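Local coordinates for protein endo-1,4-beta-mannanase (Eisenia fetida, PDB 5Y6T) that probably hydrolyses internal beta-1,4-mannosidic bonds of mannans, as a cold-adapted endo-mannanase of glycoside hydrolase family 5, at residues Pro78-Thr89 against Ser136-Ala145; Met165-Ala174 against Ala193-Leu204. All blocks are in the same frame, centred on the assembly; numbering follows the deposited sequence.

Overall arrangement
Both contacts belong to one chain folded as the (beta/alpha)8 barrel of family GH5, and they follow one another in sequence: contact 1 (Pro78-Thr89 against Ser136-Ala145) is complete before contact 2 (Met165-Ala174 against Ala193-Leu204) opens. Their centres lie 22 Å apart and their nearest atoms about 7 Å, without touching. Contact 1, peripheral packing, holds a two-stranded hairpin on helix 135-152. Contact 2 borders the probable active site: it starts from strand 165-166, where Asn166 and Glu167 meet a Tris molecule, probably from the crystallisation liquor, and runs out to helix 201-218. That helix also meets Leu138 and Tyr141 of helix 135-152, so neighbouring barrel helices bridge the two sites.

Contact 1. Residues Pro78-Thr89 against Ser136-Ala145; sequences PEFDGNGYVVGT and SKLQTYIDQA
Strand 86-88 runs nearly parallel to helix 136-145, 9° apart in direction and 6.8 Å from it at closest approach, with Val86 set beside Tyr141 and Thr89 beside Ala145. Thr140 makes the polar join. Its OG1 accepts the backbone N-H of Val86, N to OG1 2.8 Å with an N-H...O angle of 162°, and gives its own proton to Lys137 O, one turn back, in the plane of that carbonyl. With chi1 at 70°, OG1 lies between the backbone N and C, from where it serves the helix and the strand together. Next to it the Tyr85 ring lies across Lys137: CE of the lysine stands over one ring face near its rim, and Lys137 CG touches more closely, 3.6 Å from Tyr85 CE1. Ser136 OG comes to the ring edge, 3.5 Å from the same Tyr85 CE1, its firmer partner being Asp134. The extended lysine chain runs on to the hairpin turn, where NZ makes a weak hydrogen bond to Asn83 O. That turn is braced from within, since Asp81 OD1 takes the N-H groups of Asn83 and Tyr85 from opposite faces of its carboxylate, the first an Asx turn. Toward the C-terminal end of the helix segment the packing is apolar. Val86 CG2 meets Tyr141 CB at 3.8 Å, Val86 CG1 meets Ala145 CB at 3.9 Å, and Pro78 CG touches the tyrosine ring at CD1. Tyr141 OH bonds His71 NE2, tying this ring toward the barrel strands. A single threonine hydroxyl, used as both donor and acceptor, thus gives the hairpin a directional tie to the helix, while Val86 packs against Tyr141 and Ala145 around it.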
loop_
_atom_site.group_PDB
_atom_site.type_symbol
_atom_site.label_atom_id
_atom_site.label_comp_id
_atom_site.label_asym_id
_atom_site.label_seq_id
_atom_site.Cartn_x
_atom_site.Cartn_y
_atom_site.Cartn_z
ATOM N N PRO A 78 -0.873 -13.477 10.871
ATOM C CA PRO A 78 0.017 -14.630 10.983
ATOM C C PRO A 78 -0.283 -15.600 12.159
ATOM O O PRO A 78 -1.317 -15.478 12.842
ATOM C CB PRO A 78 1.367 -13.970 11.166
ATOM C CG PRO A 78 1.030 -12.768 11.986
ATOM C CD PRO A 78 -0.253 -12.250 11.426
ATOM N N GLU A 79 0.550 -16.598 12.312
ATOM C CA GLU A 79 0.314 -17.609 13.298
ATOM C C GLU A 79 1.042 -17.289 14.578
ATOM O O GLU A 79 2.266 -17.249 14.607
ATOM C CB GLU A 79 0.788 -18.972 12.765
ATOM C CG GLU A 79 0.485 -20.120 13.696
ATOM C CD GLU A 79 -1.019 -20.475 13.804
ATOM O OE1 GLU A 79 -1.870 -19.899 13.109
ATOM O OE2 GLU A 79 -1.356 -21.359 14.635
ATOM N N PHE A 80 0.248 -17.052 15.620
ATOM C CA PHE A 80 0.745 -16.672 16.940
ATOM C C PHE A 80 0.735 -17.879 17.855
ATOM O O PHE A 80 -0.236 -18.630 17.851
ATOM C CB PHE A 80 -0.099 -15.565 17.599
ATOM C CG PHE A 80 -0.112 -14.270 16.841
ATOM C CD1 PHE A 80 0.890 -13.350 17.046
ATOM C CD2 PHE A 80 -1.147 -13.947 15.983
ATOM C CE1 PHE A 80 0.922 -12.156 16.388
ATOM C CE2 PHE A 80 -1.132 -12.729 15.287
ATOM C CZ PHE A 80 -0.076 -11.830 15.495
ATOM N N ASP A 81 1.765 -18.010 18.682
ATOM C CA ASP A 81 1.731 -19.060 19.680
ATOM C C ASP A 81 0.923 -18.591 20.916
ATOM O O ASP A 81 0.365 -17.465 20.942
ATOM C CB ASP A 81 3.143 -19.579 19.968
ATOM C CG ASP A 81 3.940 -18.680 20.895
ATOM O OD1 ASP A 81 3.459 -17.646 21.440
ATOM O OD2 ASP A 81 5.091 -19.079 21.160
ATOM N N GLY A 82 0.867 -19.432 21.962
ATOM C CA GLY A 82 0.101 -19.105 23.144
ATOM C C GLY A 82 0.523 -17.894 23.986
ATOM O O GLY A 82 -0.210 -17.437 24.844
ATOM N N ASN A 83 1.746 -17.423 23.769
ATOM C CA ASN A 83 2.259 -16.251 24.391
ATOM C C ASN A 83 2.320 -15.016 23.479
ATOM O O ASN A 83 2.767 -13.981 23.909
ATOM C CB ASN A 83 3.640 -16.521 24.915
ATOM C CG ASN A 83 3.618 -17.490 26.106
ATOM O OD1 ASN A 83 2.824 -17.315 27.008
ATOM N ND2 ASN A 83 4.504 -18.468 26.110
ATOM N N GLY A 84 1.877 -15.147 22.238
ATOM C CA GLY A 84 1.812 -14.030 21.280
ATOM C C GLY A 84 3.042 -13.913 20.411
ATOM O O GLY A 84 3.123 -12.952 19.658
ATOM N N TYR A 85 4.000 -14.840 20.531
ATOM C CA TYR A 85 5.174 -14.844 19.618
ATOM C C TYR A 85 4.726 -15.421 18.286
ATOM O O TYR A 85 3.903 -16.358 18.199
ATOM C CB TYR A 85 6.354 -15.639 20.169
ATOM C CG TYR A 85 6.870 -14.950 21.404
ATOM C CD1 TYR A 85 7.675 -13.835 21.336
ATOM C CD2 TYR A 85 6.407 -15.334 22.627
ATOM C CE1 TYR A 85 8.068 -13.147 22.446
ATOM C CE2 TYR A 85 6.812 -14.628 23.757
ATOM C CZ TYR A 85 7.611 -13.547 23.642
ATOM O OH TYR A 85 8.008 -12.852 24.772
ATOM N N VAL A 86 5.272 -14.904 17.204
ATOM C CA VAL A 86 4.875 -15.440 15.893
ATOM C C VAL A 86 5.735 -16.681 15.523
ATOM O O VAL A 86 6.947 -16.671 15.680
ATOM C CB VAL A 86 4.967 -14.324 14.792
ATOM C CG1 VAL A 86 4.775 -14.895 13.394
ATOM C CG2 VAL A 86 3.981 -13.169 15.063
ATOM N N VAL A 87 5.082 -17.718 15.021
ATOM C CA VAL A 87 5.733 -18.970 14.662
ATOM C C VAL A 87 5.760 -19.222 13.176
ATOM O O VAL A 87 6.518 -20.084 12.722
ATOM C CB VAL A 87 5.150 -20.213 15.395
ATOM C CG1 VAL A 87 5.401 -20.102 16.875
ATOM C CG2 VAL A 87 3.668 -20.445 15.042
ATOM N N GLY A 88 5.058 -18.396 12.412
ATOM C CA GLY A 88 5.050 -18.552 10.964
ATOM C C GLY A 88 4.048 -17.647 10.340
ATOM O O GLY A 88 3.349 -16.910 11.045
ATOM N N THR A 89 4.013 -17.652 9.008
ATOM C CA THR A 89 3.055 -16.805 8.283
ATOM C C THR A 89 1.620 -17.235 8.523
ATOM O O THR A 89 0.687 -16.450 8.346
ATOM C CB THR A 89 3.321 -16.886 6.756
ATOM O OG1 THR A 89 3.368 -18.285 6.270
ATOM C CG2 THR A 89 4.618 -16.277 6.428
ATOM N N SER A 136 10.115 -7.532 21.203
ATOM C CA SER A 136 10.484 -8.971 21.237
ATOM C C SER A 136 9.513 -9.798 20.397
ATOM O O SER A 136 9.923 -10.692 19.634
ATOM C CB SER A 136 10.592 -9.482 22.698
ATOM O OG SER A 136 9.373 -9.985 23.230
ATOM N N LYS A 137 8.241 -9.471 20.494
ATOM C CA LYS A 137 7.235 -10.140 19.654
ATOM C C LYS A 137 7.310 -9.759 18.182
ATOM O O LYS A 137 7.276 -10.633 17.302
ATOM C CB LYS A 137 5.844 -9.923 20.216
ATOM C CG LYS A 137 5.704 -10.649 21.530
ATOM C CD LYS A 137 4.395 -10.437 22.232
ATOM C CE LYS A 137 4.259 -11.300 23.541
ATOM N NZ LYS A 137 2.980 -10.953 24.302
ATOM N N LEU A 138 7.455 -8.450 17.916
ATOM C CA LEU A 138 7.695 -7.991 16.550
ATOM C C LEU A 138 8.861 -8.690 15.902
ATOM O O LEU A 138 8.791 -9.091 14.733
ATOM C CB LEU A 138 7.891 -6.454 16.552
ATOM C CG LEU A 138 8.151 -5.860 15.169
ATOM C CD1 LEU A 138 7.006 -6.209 14.222
ATOM C CD2 LEU A 138 8.365 -4.349 15.393
ATOM N N GLN A 139 9.948 -8.892 16.656
ATOM C CA GLN A 139 11.106 -9.516 16.041
ATOM C C GLN A 139 10.795 -10.984 15.615
ATOM O O GLN A 139 11.365 -11.461 14.668
ATOM C CB GLN A 139 12.312 -9.523 16.994
ATOM C CG GLN A 139 13.594 -9.907 16.286
ATOM C CD GLN A 139 14.046 -8.923 15.233
ATOM O OE1 GLN A 139 13.822 -7.673 15.336
ATOM N NE2 GLN A 139 14.596 -9.464 14.141
ATOM N N THR A 140 9.918 -11.695 16.348
ATOM C CA THR A 140 9.487 -13.012 15.945
ATOM C C THR A 140 8.631 -12.999 14.674
ATOM O O THR A 140 8.765 -13.831 13.775
ATOM C CB THR A 140 8.831 -13.790 17.121
ATOM O OG1 THR A 140 7.534 -13.226 17.474
ATOM C CG2 THR A 140 9.836 -13.924 18.258
ATOM N N TYR A 141 7.738 -12.026 14.562
ATOM C CA TYR A 141 7.077 -11.755 13.266
ATOM C C TYR A 141 8.076 -11.606 12.152
ATOM O O TYR A 141 7.990 -12.252 11.068
ATOM C CB TYR A 141 6.086 -10.546 13.309
ATOM C CG TYR A 141 5.459 -10.356 11.943
ATOM C CD1 TYR A 141 4.550 -11.267 11.454
ATOM C CD2 TYR A 141 5.813 -9.272 11.108
ATOM C CE1 TYR A 141 4.083 -11.157 10.156
ATOM C CE2 TYR A 141 5.351 -9.159 9.852
ATOM C CZ TYR A 141 4.448 -10.080 9.374
ATOM O OH TYR A 141 3.984 -10.018 8.067
ATOM N N ILE A 142 9.059 -10.737 12.380
ATOM C CA ILE A 142 10.051 -10.479 11.357
ATOM C C ILE A 142 10.839 -11.732 10.949
ATOM O O ILE A 142 11.012 -12.025 9.773
ATOM C CB ILE A 142 11.015 -9.347 11.837
ATOM C CG1 ILE A 142 10.265 -8.003 11.769
ATOM C CG2 ILE A 142 12.225 -9.238 11.000
ATOM C CD1 ILE A 142 10.937 -6.819 12.443
ATOM N N ASP A 143 11.248 -12.494 11.926
ATOM C CA ASP A 143 12.230 -13.574 11.697
ATOM C C ASP A 143 11.537 -14.828 11.252
ATOM O O ASP A 143 12.088 -15.550 10.409
ATOM C CB ASP A 143 12.939 -13.908 12.998
ATOM C CG ASP A 143 13.992 -12.886 13.402
ATOM O OD1 ASP A 143 14.421 -12.019 12.591
ATOM O OD2 ASP A 143 14.309 -12.966 14.597
ATOM N N GLN A 144 10.326 -15.101 11.783
ATOM C CA GLN A 144 9.624 -16.367 11.559
ATOM C C GLN A 144 8.616 -16.316 10.423
ATOM O O GLN A 144 8.234 -17.322 9.854
ATOM C CB GLN A 144 8.886 -16.878 12.804
ATOM C CG GLN A 144 9.709 -17.205 14.056
ATOM C CD GLN A 144 11.122 -17.616 13.809
ATOM O OE1 GLN A 144 12.028 -16.832 13.953
ATOM N NE2 GLN A 144 11.321 -18.870 13.487
ATOM N N ALA A 145 8.162 -15.122 10.086
ATOM C CA ALA A 145 7.148 -14.977 9.054
ATOM C C ALA A 145 7.661 -14.102 7.885
ATOM O O ALA A 145 7.779 -14.598 6.740
ATOM C CB ALA A 145 5.825 -14.472 9.664
#

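Contact 2. Residues Met165-Ala174 against Ala193-Leu204; sequences MNEPEGIVSA and AGWADSIPMQRL
Gly170 CA lies over the face of the six-membered ring of Trp195, 3.3 Å from its centroid and 8° off the ring normal, a CH-pi contact so close that a side chain on this residue would collide with the indole. Backbone bonds hold the two loops around it: Gly194 N gives to Glu169 O at 2.8 Å, and Ala196 N to Gly170 O at 2.8 Å. Farther on, Val172 and Ile199 form a single beta bridge, with Ile199 N on Ile171 O at 2.8 Å and Ser173 N on Ile199 O at 2.9 Å. Ile171 packs both its branches on 193-204. Its chi1 of 53° puts CG1 between the backbone N and C, and the extended chain carries CD1 on to Leu204 CD2 at 3.8 Å, while CG2 packs on the methyl of Ala196. With an alanine here CG1, CG2 and CD1 would be gone, and a gap would probably open between Leu204 CD2 and the Ala196 methyl. Leu204 CD1, the other branch, presses on Val172 CB at 3.6 Å. A water links Ser173 O to Met201 N at the first turn of helix 201-218. One shell out, Trp195 NE1 is bonded to Ala121 O. Glu167 OE1 meets the indole at its edge, 3.7 Å from Trp195 CZ2, with the carboxylate and ring planes 89° apart; OE2 bonds His266 and the amine of a bound Tris. Glu167, following Asn166 at the barrel-strand end as in GH5 enzymes, is probably the acid/base, and Glu297, whose side chain touches both, probably the nucleophile. The indole, with Gly170 on its face and Glu167 OE1 at its edge, probably limits how that carboxylate turns.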
loop_
_atom_site.group_PDB
_atom_site.type_symbol
_atom_site.label_atom_id
_atom_site.label_comp_id
_atom_site.label_asym_id
_atom_site.label_seq_id
_atom_site.Cartn_x
_atom_site.Cartn_y
_atom_site.Cartn_z
ATOM N N MET A 165 1.735 -1.254 6.144
ATOM C CA MET A 165 0.454 -0.964 6.761
ATOM C C MET A 165 -0.421 -0.034 5.974
ATOM O O MET A 165 -0.003 1.064 5.616
ATOM C CB MET A 165 0.650 -0.430 8.161
ATOM C CG MET A 165 -0.674 -0.260 8.884
ATOM S SD MET A 165 -0.522 0.545 10.492
ATOM C CE MET A 165 0.396 -0.666 11.469
ATOM N N ASN A 166 -1.644 -0.463 5.672
ATOM C CA ASN A 166 -2.628 0.448 5.128
ATOM C C ASN A 166 -3.098 1.481 6.137
ATOM O O ASN A 166 -3.555 1.090 7.188
ATOM C CB ASN A 166 -3.832 -0.341 4.676
ATOM C CG ASN A 166 -4.932 0.566 4.182
ATOM O OD1 ASN A 166 -4.765 1.233 3.159
ATOM N ND2 ASN A 166 -6.074 0.578 4.904
ATOM N N GLU A 167 -3.032 2.769 5.790
ATOM C CA GLU A 167 -3.624 3.847 6.630
ATOM C C GLU A 167 -3.303 3.707 8.129
ATOM O O GLU A 167 -4.183 3.575 8.951
ATOM C CB GLU A 167 -5.128 3.889 6.389
ATOM C CG GLU A 167 -5.440 4.215 4.928
ATOM C CD GLU A 167 -6.910 4.447 4.614
ATOM O OE1 GLU A 167 -7.773 4.216 5.537
ATOM O OE2 GLU A 167 -7.182 4.888 3.478
ATOM N N PRO A 168 -2.040 3.873 8.525
ATOM C CA PRO A 168 -1.702 3.878 9.940
ATOM C C PRO A 168 -2.455 4.906 10.710
ATOM O O PRO A 168 -2.634 4.763 11.918
ATOM C CB PRO A 168 -0.212 4.201 9.949
ATOM C CG PRO A 168 0.291 3.823 8.585
ATOM C CD PRO A 168 -0.851 4.098 7.665
ATOM N N GLU A 169 -2.875 5.972 10.039
ATOM C CA GLU A 169 -3.553 7.057 10.736
ATOM C C GLU A 169 -4.898 6.667 11.256
ATOM O O GLU A 169 -5.458 7.347 12.130
ATOM C CB GLU A 169 -3.653 8.275 9.834
ATOM C CG GLU A 169 -2.331 8.680 9.253
ATOM C CD GLU A 169 -1.911 7.910 8.003
ATOM O OE1 GLU A 169 -2.800 7.262 7.371
ATOM O OE2 GLU A 169 -0.728 8.008 7.668
ATOM N N GLY A 170 -5.455 5.568 10.743
ATOM C CA GLY A 170 -6.666 5.009 11.385
ATOM C C GLY A 170 -6.506 4.601 12.814
ATOM O O GLY A 170 -7.493 4.665 13.567
ATOM N N ILE A 171 -5.281 4.265 13.252
ATOM C CA ILE A 171 -5.097 3.747 14.580
ATOM C C ILE A 171 -4.218 4.661 15.416
ATOM O O ILE A 171 -3.703 4.236 16.452
ATOM C CB ILE A 171 -4.580 2.303 14.560
ATOM C CG1 ILE A 171 -3.313 2.106 13.707
ATOM C CG2 ILE A 171 -5.740 1.402 14.134
ATOM C CD1 ILE A 171 -2.792 0.663 13.729
ATOM N N VAL A 172 -3.943 5.873 14.923
ATOM C CA VAL A 172 -3.029 6.803 15.602
ATOM C C VAL A 172 -3.774 7.761 16.514
ATOM O O VAL A 172 -4.913 8.127 16.282
ATOM C CB VAL A 172 -2.158 7.601 14.618
ATOM C CG1 VAL A 172 -2.915 8.759 13.978
ATOM C CG2 VAL A 172 -0.872 8.121 15.286
ATOM N N SER A 173 -3.060 8.150 17.577
ATOM C CA SER A 173 -3.505 9.182 18.449
ATOM C C SER A 173 -3.207 10.529 17.826
ATOM O O SER A 173 -2.048 10.984 17.758
ATOM C CB SER A 173 -2.818 9.005 19.808
ATOM O OG SER A 173 -3.491 9.854 20.741
ATOM N N ALA A 174 -4.261 11.110 17.313
ATOM C CA ALA A 174 -4.196 12.392 16.567
ATOM C C ALA A 174 -4.318 13.587 17.491
ATOM O O ALA A 174 -4.943 13.520 18.527
ATOM C CB ALA A 174 -5.250 12.419 15.477
ATOM N N ALA A 193 -8.553 11.406 11.829
ATOM C CA ALA A 193 -7.570 10.341 12.160
ATOM C C ALA A 193 -7.844 9.720 13.526
ATOM O O ALA A 193 -8.346 10.372 14.458
ATOM C CB ALA A 193 -6.154 10.880 12.077
ATOM N N GLY A 194 -7.469 8.462 13.673
ATOM C CA GLY A 194 -7.637 7.785 14.961
ATOM C C GLY A 194 -9.029 7.231 15.188
ATOM O O GLY A 194 -9.462 7.033 16.314
ATOM N N TRP A 195 -9.728 6.937 14.104
ATOM C CA TRP A 195 -11.108 6.394 14.229
ATOM C C TRP A 195 -11.120 4.965 14.776
ATOM O O TRP A 195 -12.127 4.500 15.309
ATOM C CB TRP A 195 -11.811 6.400 12.869
ATOM C CG TRP A 195 -11.170 5.581 11.773
ATOM C CD1 TRP A 195 -11.404 4.265 11.502
ATOM C CD2 TRP A 195 -10.212 6.021 10.800
ATOM N NE1 TRP A 195 -10.702 3.874 10.430
ATOM C CE2 TRP A 195 -9.950 4.929 9.967
ATOM C CE3 TRP A 195 -9.627 7.271 10.484
ATOM C CZ2 TRP A 195 -9.068 5.007 8.872
ATOM C CZ3 TRP A 195 -8.716 7.329 9.473
ATOM C CH2 TRP A 195 -8.431 6.188 8.663
ATOM N N ALA A 196 -10.024 4.228 14.630
ATOM C CA ALA A 196 -10.014 2.823 15.022
ATOM C C ALA A 196 -9.150 2.495 16.281
ATOM O O ALA A 196 -9.284 1.422 16.839
ATOM C CB ALA A 196 -9.563 1.973 13.826
ATOM N N ASP A 197 -8.184 3.347 16.651
ATOM C CA ASP A 197 -7.442 3.165 17.892
ATOM C C ASP A 197 -6.648 4.469 18.086
ATOM O O ASP A 197 -6.793 5.396 17.274
ATOM C CB ASP A 197 -6.550 1.923 17.869
ATOM C CG ASP A 197 -6.850 0.924 18.974
ATOM O OD1 ASP A 197 -7.647 1.219 19.888
ATOM O OD2 ASP A 197 -6.285 -0.184 18.902
ATOM N N SER A 198 -5.874 4.511 19.156
ATOM C CA SER A 198 -5.134 5.699 19.624
ATOM C C SER A 198 -3.714 5.314 20.008
ATOM O O SER A 198 -3.259 5.556 21.136
ATOM C CB SER A 198 -5.820 6.341 20.844
ATOM O OG SER A 198 -7.204 6.501 20.632
ATOM N N ILE A 199 -2.998 4.722 19.088
ATOM C CA ILE A 199 -1.631 4.296 19.328
ATOM C C ILE A 199 -0.743 5.482 19.010
ATOM O O ILE A 199 -0.968 6.173 18.017
ATOM C CB ILE A 199 -1.308 3.111 18.390
ATOM C CG1 ILE A 199 -2.223 1.923 18.703
ATOM C CG2 ILE A 199 0.165 2.635 18.537
ATOM C CD1 ILE A 199 -2.049 0.727 17.776
ATOM N N PRO A 200 0.294 5.698 19.810
ATOM C CA PRO A 200 1.209 6.802 19.491
ATOM C C PRO A 200 1.818 6.693 18.138
ATOM O O PRO A 200 2.298 5.616 17.764
ATOM C CB PRO A 200 2.292 6.666 20.553
ATOM C CG PRO A 200 1.616 5.998 21.717
ATOM C CD PRO A 200 0.685 5.008 21.065
ATOM N N MET A 201 1.976 7.825 17.470
ATOM C CA MET A 201 2.653 7.854 16.188
ATOM C C MET A 201 4.029 7.232 16.188
ATOM O O MET A 201 4.377 6.450 15.269
ATOM C CB MET A 201 2.704 9.305 15.654
ATOM C CG MET A 201 3.418 9.395 14.301
ATOM S SD MET A 201 2.638 8.523 12.945
ATOM C CE MET A 201 1.363 9.691 12.489
ATOM N N GLN A 202 4.834 7.543 17.211
ATOM C CA GLN A 202 6.164 6.936 17.304
ATOM C C GLN A 202 6.149 5.418 17.224
ATOM O O GLN A 202 7.069 4.837 16.572
ATOM C CB GLN A 202 6.862 7.389 18.563
ATOM C CG GLN A 202 8.270 6.829 18.694
ATOM C CD GLN A 202 8.392 5.527 19.423
ATOM O OE1 GLN A 202 7.578 5.199 20.319
ATOM N NE2 GLN A 202 9.430 4.774 19.070
ATOM N N ARG A 203 5.137 4.748 17.842
ATOM C CA ARG A 203 5.086 3.288 17.809
ATOM C C ARG A 203 4.730 2.756 16.406
ATOM O O ARG A 203 5.271 1.731 15.967
ATOM C CB ARG A 203 4.130 2.755 18.872
ATOM C CG ARG A 203 4.568 3.060 20.293
ATOM C CD ARG A 203 3.712 2.266 21.258
ATOM N NE ARG A 203 4.098 2.367 22.677
ATOM C CZ ARG A 203 5.016 1.592 23.273
ATOM N NH1 ARG A 203 5.699 0.679 22.599
ATOM N NH2 ARG A 203 5.225 1.715 24.569
ATOM N N LEU A 204 3.859 3.496 15.692
ATOM C CA LEU A 204 3.486 3.137 14.316
ATOM C C LEU A 204 4.666 3.279 13.387
ATOM O O LEU A 204 4.966 2.368 12.578
ATOM C CB LEU A 204 2.311 3.948 13.818
ATOM C CG LEU A 204 1.036 3.720 14.660
ATOM C CD1 LEU A 204 -0.067 4.677 14.207
ATOM C CD2 LEU A 204 0.532 2.281 14.584
HETATM O O HOH W 1 0.547 10.105 18.590
#